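Local coordinates for protein probable glutathione S-transferase 5 (Caenorhabditis elegans, PDB 1ZL9) that conjugates reduced glutathione to a wide range of hydrophobic electrophiles and may help detoxify reactive oxygen species produced during bacterial infection, at residues Q164-L169 and G174-F179; K133-L138 and P180-H185; I69-A74 and K78-T83; A84-Q89 and F149-S154. All coordinates share one frame; numbering follows the deposited sequence.

Contact 1: Q164-L169 and G174-F179; sequences QHSADL and GDFSKF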
loop_
_atom_site.group_PDB
_atom_site.type_symbol
_atom_site.label_atom_id
_atom_site.label_comp_id
_atom_site.label_asym_id
_atom_site.label_seq_id
_atom_site.Cartn_x
_atom_site.Cartn_y
_atom_site.Cartn_z
ATOM N N GLN A 164 15.617 -5.899 7.531
ATOM C CA GLN A 164 16.258 -4.632 7.891
ATOM C C GLN A 164 15.545 -3.979 9.118
ATOM O O GLN A 164 16.181 -3.434 10.019
ATOM C CB GLN A 164 16.204 -3.677 6.697
ATOM C CG GLN A 164 16.964 -2.356 6.977
ATOM C CD GLN A 164 18.397 -2.541 7.457
ATOM O OE1 GLN A 164 18.749 -2.231 8.628
ATOM N NE2 GLN A 164 19.219 -3.072 6.594
ATOM N N HIS A 165 14.239 -4.108 9.165
ATOM C CA HIS A 165 13.446 -3.608 10.338
ATOM C C HIS A 165 13.836 -4.385 11.614
ATOM O O HIS A 165 14.183 -3.812 12.637
ATOM C CB HIS A 165 11.931 -3.696 10.062
ATOM C CG HIS A 165 11.084 -3.127 11.175
ATOM N ND1 HIS A 165 11.332 -3.386 12.489
ATOM C CD2 HIS A 165 10.042 -2.277 11.181
ATOM C CE1 HIS A 165 10.441 -2.776 13.253
ATOM N NE2 HIS A 165 9.657 -2.095 12.492
ATOM N N SER A 166 13.869 -5.718 11.509
ATOM C CA SER A 166 14.286 -6.559 12.594
ATOM C C SER A 166 15.713 -6.259 13.082
ATOM O O SER A 166 15.917 -6.227 14.261
ATOM C CB SER A 166 14.163 -8.032 12.254
ATOM O OG SER A 166 12.833 -8.410 11.982
ATOM N N ALA A 167 16.672 -6.127 12.163
ATOM C CA ALA A 167 18.065 -5.853 12.474
ATOM C C ALA A 167 18.164 -4.504 13.201
ATOM O O ALA A 167 18.837 -4.409 14.253
ATOM C CB ALA A 167 18.942 -5.887 11.211
ATOM N N ASP A 168 17.418 -3.514 12.716
ATOM C CA ASP A 168 17.391 -2.220 13.417
ATOM C C ASP A 168 16.838 -2.312 14.851
ATOM O O ASP A 168 17.428 -1.782 15.795
ATOM C CB ASP A 168 16.617 -1.211 12.592
ATOM C CG ASP A 168 17.390 -0.753 11.360
ATOM O OD1 ASP A 168 18.547 -1.188 11.194
ATOM O OD2 ASP A 168 16.962 0.029 10.499
ATOM N N LEU A 169 15.723 -3.004 15.047
ATOM C CA LEU A 169 15.088 -3.105 16.359
ATOM C C LEU A 169 16.029 -3.846 17.272
ATOM O O LEU A 169 16.242 -3.392 18.405
ATOM C CB LEU A 169 13.795 -3.901 16.270
ATOM C CG LEU A 169 12.626 -3.194 15.644
ATOM C CD1 LEU A 169 11.449 -4.124 15.674
ATOM C CD2 LEU A 169 12.319 -1.820 16.300
ATOM N N GLY A 174 16.100 -3.874 21.116
ATOM C CA GLY A 174 14.835 -4.554 21.160
ATOM C C GLY A 174 14.896 -6.034 21.609
ATOM O O GLY A 174 15.890 -6.668 21.435
ATOM N N ASP A 175 13.824 -6.521 22.216
ATOM C CA ASP A 175 13.776 -7.894 22.770
ATOM C C ASP A 175 12.987 -8.744 21.830
ATOM O O ASP A 175 11.808 -8.479 21.615
ATOM C CB ASP A 175 13.051 -7.891 24.115
ATOM C CG ASP A 175 12.898 -9.295 24.709
ATOM O OD1 ASP A 175 13.627 -10.242 24.280
ATOM O OD2 ASP A 175 12.052 -9.508 25.623
ATOM N N PHE A 176 13.671 -9.692 21.210
ATOM C CA PHE A 176 13.103 -10.672 20.321
ATOM C C PHE A 176 12.850 -12.033 20.941
ATOM O O PHE A 176 12.665 -13.011 20.231
ATOM C CB PHE A 176 13.978 -10.810 19.058
ATOM C CG PHE A 176 13.547 -9.887 17.949
ATOM C CD1 PHE A 176 13.490 -8.525 18.185
ATOM C CD2 PHE A 176 13.203 -10.339 16.735
ATOM C CE1 PHE A 176 13.090 -7.628 17.156
ATOM C CE2 PHE A 176 12.811 -9.443 15.738
ATOM C CZ PHE A 176 12.742 -8.113 15.992
ATOM N N SER A 177 12.727 -12.066 22.267
ATOM C CA SER A 177 12.401 -13.297 22.975
ATOM C C SER A 177 11.176 -14.013 22.439
ATOM O O SER A 177 11.158 -15.228 22.339
ATOM C CB SER A 177 12.199 -13.016 24.458
ATOM O OG SER A 177 13.472 -12.814 25.043
ATOM N N LYS A 178 10.143 -13.285 22.066
ATOM C CA LYS A 178 8.928 -13.905 21.578
ATOM C C LYS A 178 9.029 -14.335 20.122
ATOM O O LYS A 178 8.174 -15.064 19.615
ATOM C CB LYS A 178 7.781 -12.921 21.689
ATOM C CG LYS A 178 7.409 -12.617 23.086
ATOM C CD LYS A 178 6.008 -11.987 23.169
ATOM C CE LYS A 178 5.718 -11.473 24.625
ATOM N NZ LYS A 178 4.235 -11.460 24.758
ATOM N N PHE A 179 10.056 -13.852 19.421
ATOM C CA PHE A 179 10.169 -14.132 17.981
ATOM C C PHE A 179 11.570 -14.516 17.525
ATOM O O PHE A 179 12.158 -13.863 16.642
ATOM C CB PHE A 179 9.702 -12.893 17.200
ATOM C CG PHE A 179 8.312 -12.452 17.580
ATOM C CD1 PHE A 179 8.116 -11.336 18.350
ATOM C CD2 PHE A 179 7.213 -13.220 17.212
ATOM C CE1 PHE A 179 6.824 -10.985 18.750
ATOM C CE2 PHE A 179 5.946 -12.844 17.579
ATOM C CZ PHE A 179 5.770 -11.723 18.337
#
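Gly174 and Phe176 fold back on Leu169 and Ser166 in a helix-loop-helix turn of the all-helical C-terminal domain of this sigma-class transferase, a case of a loop fastened to the helix it has just left. The backbone comes first: Gly174 N donates to Leu169 O over 2.8 Å, with an N-H...O angle of 149°, and so takes up a carbonyl near the end of helix 157-171. Asp175 turns away and organises the loop instead. Asp175 OD1 receives Ser177 N from above the carboxylate plane, closing an Asx turn, and accepts Ser177 OG on its syn lone pair at 2.7 Å. Phe176 then brings its ring to the helix edge-on. Phe176 CE1 meets Leu169 CB at 3.9 Å, the two side chains crossing at about a right angle, while CE2 and CZ reach Ser166. Phe131 and Tyr135 of helix 119-145 also pack on this ring. A type I turn from Phe176 to Phe179 follows, leaving Phe179 at the N-cap position of helix 180-191. With its OG beside the backbone N (chi1 -62°), Ser166 hydrogen-bonds to Tyr135 OH and to Ile162 O, and the same OG lies 3.9 Å from Phe176 CE2, near the plane of the ring.

Contact 2: K133-L138 and P180-H185; sequences KFYGFL and PELKAH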
loop_
_atom_site.group_PDB
_atom_site.type_symbol
_atom_site.label_atom_id
_atom_site.label_comp_id
_atom_site.label_asym_id
_atom_site.label_seq_id
_atom_site.Cartn_x
_atom_site.Cartn_y
_atom_site.Cartn_z
ATOM N N LYS A 133 1.583 -8.202 17.448
ATOM C CA LYS A 133 0.571 -8.658 16.504
ATOM C C LYS A 133 1.196 -8.967 15.134
ATOM O O LYS A 133 0.982 -10.021 14.562
ATOM C CB LYS A 133 -0.493 -7.594 16.388
ATOM C CG LYS A 133 -1.505 -7.764 15.288
ATOM C CD LYS A 133 -2.683 -6.759 15.451
ATOM C CE LYS A 133 -3.116 -6.067 14.161
ATOM N NZ LYS A 133 -3.395 -4.500 14.388
ATOM N N PHE A 134 1.997 -8.034 14.622
ATOM C CA PHE A 134 2.490 -8.153 13.291
ATOM C C PHE A 134 3.545 -9.229 13.186
ATOM O O PHE A 134 3.546 -9.966 12.239
ATOM C CB PHE A 134 3.083 -6.784 12.816
ATOM C CG PHE A 134 3.703 -6.871 11.444
ATOM C CD1 PHE A 134 5.063 -6.659 11.257
ATOM C CD2 PHE A 134 2.913 -7.283 10.351
ATOM C CE1 PHE A 134 5.623 -6.756 9.984
ATOM C CE2 PHE A 134 3.487 -7.363 9.057
ATOM C CZ PHE A 134 4.870 -7.147 8.923
ATOM N N TYR A 135 4.435 -9.320 14.180
ATOM C CA TYR A 135 5.482 -10.344 14.174
ATOM C C TYR A 135 4.866 -11.763 14.306
ATOM O O TYR A 135 5.382 -12.712 13.771
ATOM C CB TYR A 135 6.574 -10.013 15.192
ATOM C CG TYR A 135 7.643 -9.162 14.538
ATOM C CD1 TYR A 135 7.341 -7.868 14.056
ATOM C CD2 TYR A 135 8.940 -9.661 14.336
ATOM C CE1 TYR A 135 8.297 -7.100 13.340
ATOM C CE2 TYR A 135 9.892 -8.941 13.624
ATOM C CZ TYR A 135 9.589 -7.638 13.128
ATOM O OH TYR A 135 10.567 -6.912 12.444
ATOM N N GLY A 136 3.714 -11.884 14.912
ATOM C CA GLY A 136 3.030 -13.182 14.948
ATOM C C GLY A 136 2.576 -13.554 13.548
ATOM O O GLY A 136 2.694 -14.711 13.148
ATOM N N PHE A 137 2.145 -12.566 12.764
ATOM C CA PHE A 137 1.805 -12.864 11.395
ATOM C C PHE A 137 3.076 -13.252 10.579
ATOM O O PHE A 137 3.014 -14.139 9.715
ATOM C CB PHE A 137 1.137 -11.694 10.731
ATOM C CG PHE A 137 -0.167 -11.291 11.335
ATOM C CD1 PHE A 137 -0.494 -9.963 11.427
ATOM C CD2 PHE A 137 -1.109 -12.232 11.721
ATOM C CE1 PHE A 137 -1.775 -9.575 11.980
ATOM C CE2 PHE A 137 -2.366 -11.828 12.251
ATOM C CZ PHE A 137 -2.667 -10.509 12.370
ATOM N N LEU A 138 4.205 -12.598 10.842
ATOM C CA LEU A 138 5.441 -12.913 10.137
ATOM C C LEU A 138 5.795 -14.408 10.389
ATOM O O LEU A 138 6.175 -15.144 9.479
ATOM C CB LEU A 138 6.576 -12.018 10.562
ATOM C CG LEU A 138 6.422 -10.565 10.070
ATOM C CD1 LEU A 138 7.621 -9.781 10.720
ATOM C CD2 LEU A 138 6.535 -10.476 8.606
ATOM N N PRO A 180 12.081 -15.644 18.046
ATOM C CA PRO A 180 13.424 -16.099 17.661
ATOM C C PRO A 180 13.507 -16.377 16.155
ATOM O O PRO A 180 14.568 -16.213 15.566
ATOM C CB PRO A 180 13.631 -17.384 18.504
ATOM C CG PRO A 180 12.255 -17.794 18.956
ATOM C CD PRO A 180 11.412 -16.536 19.031
ATOM N N GLU A 181 12.385 -16.754 15.552
ATOM C CA GLU A 181 12.293 -17.001 14.154
ATOM C C GLU A 181 12.682 -15.770 13.311
ATOM O O GLU A 181 13.273 -15.929 12.246
ATOM C CB GLU A 181 10.858 -17.428 13.797
ATOM C CG GLU A 181 10.373 -18.704 14.559
ATOM C CD GLU A 181 9.602 -18.368 15.857
ATOM O OE1 GLU A 181 9.720 -17.246 16.399
ATOM O OE2 GLU A 181 8.857 -19.234 16.346
ATOM N N LEU A 182 12.310 -14.576 13.768
ATOM C CA LEU A 182 12.549 -13.341 12.990
ATOM C C LEU A 182 13.945 -12.809 13.207
ATOM O O LEU A 182 14.509 -12.158 12.316
ATOM C CB LEU A 182 11.497 -12.263 13.281
ATOM C CG LEU A 182 10.243 -12.345 12.463
ATOM C CD1 LEU A 182 10.594 -12.252 10.955
ATOM C CD2 LEU A 182 9.397 -13.608 12.775
ATOM N N LYS A 183 14.558 -13.149 14.350
ATOM C CA LYS A 183 15.966 -12.903 14.524
ATOM C C LYS A 183 16.777 -13.812 13.633
ATOM O O LYS A 183 17.732 -13.338 13.066
ATOM C CB LYS A 183 16.389 -13.045 15.992
ATOM C CG LYS A 183 17.887 -13.033 16.207
ATOM C CD LYS A 183 18.231 -13.201 17.667
ATOM C CE LYS A 183 19.784 -13.361 17.897
ATOM N NZ LYS A 183 20.318 -11.996 18.203
ATOM N N ALA A 184 16.411 -15.109 13.514
ATOM C CA ALA A 184 17.071 -15.986 12.568
ATOM C C ALA A 184 16.872 -15.482 11.124
ATOM O O ALA A 184 17.827 -15.489 10.311
ATOM C CB ALA A 184 16.609 -17.426 12.692
ATOM N N HIS A 185 15.656 -15.061 10.792
ATOM C CA HIS A 185 15.396 -14.535 9.427
ATOM C C HIS A 185 16.262 -13.349 9.113
ATOM O O HIS A 185 16.890 -13.326 8.029
ATOM C CB HIS A 185 13.933 -14.232 9.247
ATOM C CG HIS A 185 13.598 -13.398 8.052
ATOM N ND1 HIS A 185 13.146 -13.932 6.866
ATOM C CD2 HIS A 185 13.570 -12.055 7.899
ATOM C CE1 HIS A 185 12.912 -12.944 6.008
ATOM N NE2 HIS A 185 13.159 -11.796 6.616
#
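Two helical segments, 133-138 and 180-185, approach most closely at Leu138 and Leu182, whose CA atoms are 7.7 Å apart; no hydrogen bond joins them, and the contact is made by side chains alone. It packs helix 119-145 against helix 180-191 within the all-helical C-terminal domain of the GST fold, and illustrates how one leucine can serve two neighbours with different branches. Leu182 sets its CB and CG against the CD2-CE2 bond of Tyr135, at a slant, with Leu182 CG 3.5 Å from Tyr135 CD2. Its two methyls go to Leu138: Leu182 CD1 lies 3.9 Å from Leu138 CD1, and Leu182 CD2 rests against Leu138 CB, the two leucines crossing at roughly a right angle. Leu138 carries its CG beside the backbone N (chi1 -71°), which swings CD1 back over the centre of the Tyr135 ring, 3.6 Å above its plane. The ring is thus fitted against both leucines. All three residues are buried. Around them, Val139 and Leu142 of helix 119-145 also touch Leu182, Phe176 of the preceding loop touches it as well, and Leu138 reaches Ile162 of helix 157-171 and Leu93 of helix 84-112.

Contact 3: I69-A74 and K78-T83; sequences IARFLA and KLNGKT
Helix segment 69-74 and the loop 78-83 lie nearest at Ala74 and Leu79, whose CA atoms are 4.5 Å apart, and they are joined by a nearly straight hydrogen bond from Leu79 N to Ala74 O (2.7 Å, N-H...O angle 176°). Lys78 has left-handed backbone angles, and with them this 6→1 bond is consistent with a Schellman-type turn at the helix C-terminus. Beside the bond the small side chain of Ala74 admits the loop closely: Ala74 CB lies 3.6 Å from Leu79 C, and it also meets the CB atoms of Leu79 and Asn80. One helical turn earlier, Arg71 faces Asn80. Here the chain is leaving helix 66-76, the last helix of the thioredoxin-like N-terminal domain, for helix 84-112 of the C-terminal domain, so the contact ties the start of the interdomain linker back onto that helix. The Asn80 amide crosses the Arg71 stem at a slant, Asn80 ND2 3.9 Å from Arg71 CG, and its plane is turned 68° from the guanidinium. The arginine chain is straight as far as CD and then bends (chi3 -70°), and two waters link the two polar ends. One accepts from Arg71 NH2 and donates to Asn80 OD1 at 2.6 Å; the other accepts from both Arg71 NE and Asn80 ND2. Trp157 NE1 also donates to Asn80 OD1, and ND2 to Glu87, so the amide's rotation is fixed. Arg71 NH1 hydrogen-bonds to Asn91 OD1 of the second subunit, carrying this water-bridged pair to the dimer interface.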
loop_
_atom_site.group_PDB
_atom_site.type_symbol
_atom_site.label_atom_id
_atom_site.label_comp_id
_atom_site.label_asym_id
_atom_site.label_seq_id
_atom_site.Cartn_x
_atom_site.Cartn_y
_atom_site.Cartn_z
ATOM N N ILE A 69 7.763 1.857 -5.772
ATOM C CA ILE A 69 9.114 1.753 -6.207
ATOM C C ILE A 69 9.712 0.372 -5.976
ATOM O O ILE A 69 10.274 -0.192 -6.887
ATOM C CB ILE A 69 9.938 2.833 -5.528
ATOM C CG1 ILE A 69 9.445 4.242 -5.940
ATOM C CG2 ILE A 69 11.394 2.726 -5.875
ATOM C CD1 ILE A 69 9.903 5.356 -5.031
ATOM N N ALA A 70 9.615 -0.155 -4.753
ATOM C CA ALA A 70 10.222 -1.441 -4.422
ATOM C C ALA A 70 9.612 -2.528 -5.306
ATOM O O ALA A 70 10.306 -3.416 -5.837
ATOM C CB ALA A 70 9.959 -1.758 -2.940
ATOM N N ARG A 71 8.302 -2.438 -5.513
ATOM C CA ARG A 71 7.600 -3.450 -6.335
ATOM C C ARG A 71 8.037 -3.359 -7.810
ATOM O O ARG A 71 8.283 -4.370 -8.464
ATOM C CB ARG A 71 6.071 -3.341 -6.207
ATOM C CG ARG A 71 5.294 -4.397 -7.052
ATOM C CD ARG A 71 3.829 -4.475 -6.812
ATOM N NE ARG A 71 3.668 -5.038 -5.492
ATOM C CZ ARG A 71 3.484 -4.362 -4.370
ATOM N NH1 ARG A 71 3.222 -3.035 -4.342
ATOM N NH2 ARG A 71 3.506 -5.030 -3.238
ATOM N N PHE A 72 8.182 -2.150 -8.314
ATOM C CA PHE A 72 8.581 -1.954 -9.690
ATOM C C PHE A 72 9.978 -2.525 -9.890
ATOM O O PHE A 72 10.222 -3.348 -10.806
ATOM C CB PHE A 72 8.585 -0.465 -10.021
ATOM C CG PHE A 72 9.288 -0.151 -11.322
ATOM C CD1 PHE A 72 8.671 -0.422 -12.518
ATOM C CD2 PHE A 72 10.546 0.444 -11.350
ATOM C CE1 PHE A 72 9.310 -0.124 -13.739
ATOM C CE2 PHE A 72 11.193 0.673 -12.560
ATOM C CZ PHE A 72 10.574 0.415 -13.736
ATOM N N LEU A 73 10.876 -2.171 -8.960
ATOM C CA LEU A 73 12.245 -2.648 -9.079
ATOM C C LEU A 73 12.318 -4.165 -8.848
ATOM O O LEU A 73 13.039 -4.867 -9.573
ATOM C CB LEU A 73 13.158 -1.937 -8.113
ATOM C CG LEU A 73 13.354 -0.428 -8.355
ATOM C CD1 LEU A 73 14.124 0.072 -7.197
ATOM C CD2 LEU A 73 14.057 -0.130 -9.595
ATOM N N ALA A 74 11.616 -4.672 -7.860
ATOM C CA ALA A 74 11.636 -6.102 -7.578
ATOM C C ALA A 74 11.145 -6.904 -8.799
ATOM O O ALA A 74 11.724 -7.974 -9.106
ATOM C CB ALA A 74 10.830 -6.474 -6.326
ATOM N N LYS A 78 13.166 -9.828 -10.722
ATOM C CA LYS A 78 12.622 -11.117 -10.233
ATOM C C LYS A 78 12.734 -11.372 -8.699
ATOM O O LYS A 78 13.011 -12.513 -8.223
ATOM C CB LYS A 78 13.160 -12.309 -11.069
ATOM C CG LYS A 78 12.247 -13.517 -11.205
ATOM C CD LYS A 78 11.094 -13.301 -12.179
ATOM C CE LYS A 78 10.348 -14.631 -12.432
ATOM N NZ LYS A 78 11.276 -15.812 -12.846
ATOM N N LEU A 79 12.458 -10.320 -7.919
ATOM C CA LEU A 79 12.462 -10.354 -6.471
ATOM C C LEU A 79 11.093 -10.043 -5.900
ATOM O O LEU A 79 10.950 -9.772 -4.685
ATOM C CB LEU A 79 13.481 -9.327 -5.913
ATOM C CG LEU A 79 14.938 -9.600 -6.178
ATOM C CD1 LEU A 79 15.804 -8.438 -5.617
ATOM C CD2 LEU A 79 15.353 -10.931 -5.524
ATOM N N ASN A 80 10.055 -10.136 -6.735
ATOM C CA ASN A 80 8.691 -9.865 -6.277
ATOM C C ASN A 80 7.839 -11.120 -6.054
ATOM O O ASN A 80 6.699 -10.996 -5.722
ATOM C CB ASN A 80 7.944 -8.912 -7.267
ATOM C CG ASN A 80 6.666 -8.279 -6.643
ATOM O OD1 ASN A 80 6.735 -7.756 -5.558
ATOM N ND2 ASN A 80 5.526 -8.257 -7.394
ATOM N N GLY A 81 8.402 -12.315 -6.218
ATOM C CA GLY A 81 7.640 -13.529 -6.261
ATOM C C GLY A 81 7.893 -14.244 -7.592
ATOM O O GLY A 81 8.076 -13.595 -8.641
ATOM N N LYS A 82 7.920 -15.570 -7.536
ATOM C CA LYS A 82 8.232 -16.415 -8.709
ATOM C C LYS A 82 6.983 -16.770 -9.524
ATOM O O LYS A 82 7.106 -17.340 -10.607
ATOM C CB LYS A 82 8.870 -17.718 -8.309
ATOM C CG LYS A 82 10.201 -17.601 -7.492
ATOM C CD LYS A 82 10.214 -18.626 -6.311
ATOM C CE LYS A 82 10.937 -19.997 -6.519
ATOM N NZ LYS A 82 11.712 -20.472 -5.281
ATOM N N THR A 83 5.808 -16.496 -8.996
ATOM C CA THR A 83 4.534 -16.777 -9.689
ATOM C C THR A 83 3.619 -15.618 -9.341
ATOM O O THR A 83 3.899 -14.871 -8.407
ATOM C CB THR A 83 3.851 -18.073 -9.207
ATOM O OG1 THR A 83 3.418 -17.952 -7.851
ATOM C CG2 THR A 83 4.790 -19.257 -9.167
HETATM O O HOH W 1 4.468 -7.631 -4.239
HETATM O O HOH W 2 2.703 -7.916 -6.638
#

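Contact 4: A84-Q89 and F149-S154; sequences AWEEAQ and FLVGDS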
loop_
_atom_site.group_PDB
_atom_site.type_symbol
_atom_site.label_atom_id
_atom_site.label_comp_id
_atom_site.label_asym_id
_atom_site.label_seq_id
_atom_site.Cartn_x
_atom_site.Cartn_y
_atom_site.Cartn_z
ATOM N N ALA A 84 2.573 -15.441 -10.117
ATOM C CA ALA A 84 1.585 -14.392 -9.848
ATOM C C ALA A 84 1.016 -14.499 -8.452
ATOM O O ALA A 84 0.781 -13.476 -7.821
ATOM C CB ALA A 84 0.477 -14.406 -10.899
ATOM N N TRP A 85 0.837 -15.710 -7.929
ATOM C CA TRP A 85 0.302 -15.883 -6.591
ATOM C C TRP A 85 1.342 -15.456 -5.503
ATOM O O TRP A 85 0.995 -14.856 -4.517
ATOM C CB TRP A 85 -0.146 -17.340 -6.378
ATOM C CG TRP A 85 -0.922 -17.539 -5.136
ATOM C CD1 TRP A 85 -0.509 -18.231 -4.033
ATOM C CD2 TRP A 85 -2.226 -17.033 -4.820
ATOM N NE1 TRP A 85 -1.473 -18.169 -3.072
ATOM C CE2 TRP A 85 -2.544 -17.476 -3.535
ATOM C CE3 TRP A 85 -3.173 -16.306 -5.515
ATOM C CZ2 TRP A 85 -3.732 -17.170 -2.907
ATOM C CZ3 TRP A 85 -4.375 -16.029 -4.891
ATOM C CH2 TRP A 85 -4.633 -16.444 -3.608
ATOM N N GLU A 86 2.612 -15.793 -5.689
ATOM C CA GLU A 86 3.648 -15.336 -4.764
ATOM C C GLU A 86 3.741 -13.789 -4.766
ATOM O O GLU A 86 3.864 -13.216 -3.737
ATOM C CB GLU A 86 4.970 -15.908 -5.141
ATOM C CG GLU A 86 5.106 -17.391 -4.780
ATOM C CD GLU A 86 6.568 -17.853 -4.802
ATOM O OE1 GLU A 86 7.548 -17.042 -5.056
ATOM O OE2 GLU A 86 6.754 -19.068 -4.586
ATOM N N GLU A 87 3.634 -13.158 -5.926
ATOM C CA GLU A 87 3.701 -11.692 -6.031
ATOM C C GLU A 87 2.564 -11.058 -5.236
ATOM O O GLU A 87 2.773 -10.074 -4.586
ATOM C CB GLU A 87 3.650 -11.253 -7.510
ATOM C CG GLU A 87 4.821 -11.681 -8.388
ATOM C CD GLU A 87 4.908 -10.956 -9.725
ATOM O OE1 GLU A 87 4.925 -11.641 -10.735
ATOM O OE2 GLU A 87 5.021 -9.708 -9.802
ATOM N N ALA A 88 1.374 -11.647 -5.298
ATOM C CA ALA A 88 0.215 -11.187 -4.522
ATOM C C ALA A 88 0.449 -11.353 -3.039
ATOM O O ALA A 88 0.084 -10.484 -2.255
ATOM C CB ALA A 88 -1.064 -11.930 -4.928
ATOM N N GLN A 89 0.983 -12.504 -2.647
ATOM C CA GLN A 89 1.266 -12.748 -1.230
ATOM C C GLN A 89 2.353 -11.786 -0.672
ATOM O O GLN A 89 2.247 -11.256 0.445
ATOM C CB GLN A 89 1.692 -14.189 -1.034
ATOM C CG GLN A 89 0.582 -15.235 -1.141
ATOM C CD GLN A 89 -0.646 -15.021 -0.253
ATOM O OE1 GLN A 89 -0.601 -14.331 0.789
ATOM N NE2 GLN A 89 -1.774 -15.605 -0.683
ATOM N N PHE A 149 12.424 -18.157 4.143
ATOM C CA PHE A 149 12.039 -16.898 3.541
ATOM C C PHE A 149 10.568 -16.722 3.827
ATOM O O PHE A 149 9.831 -17.684 4.089
ATOM C CB PHE A 149 12.267 -16.899 2.015
ATOM C CG PHE A 149 13.697 -17.109 1.620
ATOM C CD1 PHE A 149 14.156 -18.383 1.273
ATOM C CD2 PHE A 149 14.595 -16.038 1.537
ATOM C CE1 PHE A 149 15.482 -18.585 0.879
ATOM C CE2 PHE A 149 15.977 -16.251 1.133
ATOM C CZ PHE A 149 16.403 -17.523 0.830
ATOM N N LEU A 150 10.109 -15.505 3.700
ATOM C CA LEU A 150 8.729 -15.167 4.088
ATOM C C LEU A 150 7.700 -15.649 3.087
ATOM O O LEU A 150 6.670 -16.151 3.486
ATOM C CB LEU A 150 8.578 -13.694 4.266
ATOM C CG LEU A 150 9.183 -13.152 5.553
ATOM C CD1 LEU A 150 9.302 -11.644 5.435
ATOM C CD2 LEU A 150 8.316 -13.457 6.771
ATOM N N VAL A 151 8.020 -15.533 1.791
ATOM C CA VAL A 151 7.180 -16.044 0.725
ATOM C C VAL A 151 7.933 -16.966 -0.211
ATOM O O VAL A 151 8.883 -16.575 -0.924
ATOM C CB VAL A 151 6.569 -14.905 -0.092
ATOM C CG1 VAL A 151 5.741 -15.448 -1.218
ATOM C CG2 VAL A 151 5.725 -14.078 0.828
ATOM N N GLY A 152 7.446 -18.188 -0.278
ATOM C CA GLY A 152 8.031 -19.229 -1.132
ATOM C C GLY A 152 9.420 -19.694 -0.739
ATOM O O GLY A 152 9.817 -19.674 0.436
ATOM N N ASP A 153 10.203 -20.124 -1.738
ATOM C CA ASP A 153 11.500 -20.780 -1.451
ATOM C C ASP A 153 12.734 -19.942 -1.726
ATOM O O ASP A 153 13.815 -20.454 -1.679
ATOM C CB ASP A 153 11.642 -22.047 -2.305
ATOM C CG ASP A 153 10.755 -23.111 -1.867
ATOM O OD1 ASP A 153 10.524 -24.038 -2.706
ATOM O OD2 ASP A 153 10.235 -23.139 -0.693
ATOM N N SER A 154 12.579 -18.654 -2.005
ATOM C CA SER A 154 13.692 -17.808 -2.325
ATOM C C SER A 154 13.364 -16.344 -1.971
ATOM O O SER A 154 12.239 -15.997 -1.630
ATOM C CB SER A 154 14.067 -17.947 -3.828
ATOM O OG SER A 154 12.921 -17.673 -4.610
HETATM O O HOH W 3 9.935 -17.066 -3.428
HETATM O O HOH W 4 8.846 -20.529 -4.374
#
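Glu86 and Val151 lie side by side, their chains running opposite ways, where the first turn of helix 84-112, in the helical C-terminal domain, meets the loop between helices 119-145 and 157-171. The principle at work is a carboxylate that binds a loop through water. Glu86 starts with CG beside its backbone N (chi1 -75°) and runs extended beyond it, which carries the carboxylate past Val151 as far as Gly152. Glu86 OE2 comes to 3.7 Å from Gly152 CA. Gly152, which has a positive phi, lets that oxygen approach its CA. Along the way, Val151 CG1 packs on the stem of the glutamate, 4.0 Å from Glu86 CB. With chi1 at 178°, Val151 turns CG1 to the helix, where this methyl also nears Glu86 O and, at 4.2 Å, Gln89 CB. Gln89 then turns its amide away from the loop, and its NE2 hydrogen-bonds to Lys62 O of the second subunit. At the far end of Glu86, each carboxylate oxygen takes a water. OE1 also accepts the backbone N of Lys82, and its water lies within 2.8 Å of Val151 O, though this water cannot donate to every acceptor around it. The second water is simpler: it donates to Glu86 OE2 at 2.6 Å and accepts from Asp153 N at 3.0 Å.

Overall arrangement
The four contacts form two pairs. Contacts 1 and 2 have centres 8 Å apart, contact 1 nested in the chain loop that contact 2 closes. Contacts 3 and 4, with centres 10 Å apart, adjoin across the domain junction: Lys82 NZ reaches Ser154 OG at 3.1 Å, and both touch the second subunit, as does Phe137 of contact 2. Contact 2 touches contact 4 through Leu150. Contacts 1 and 3 lie on opposite sides of the chain's centre, their own centres 25 Å apart. The side chains of Arg71 (contact 3) and Gln89 (contact 4) are about 10 Å and 12 Å from bound glutathione, but contacts 1, 2 and 4 lie away from the annotated sites.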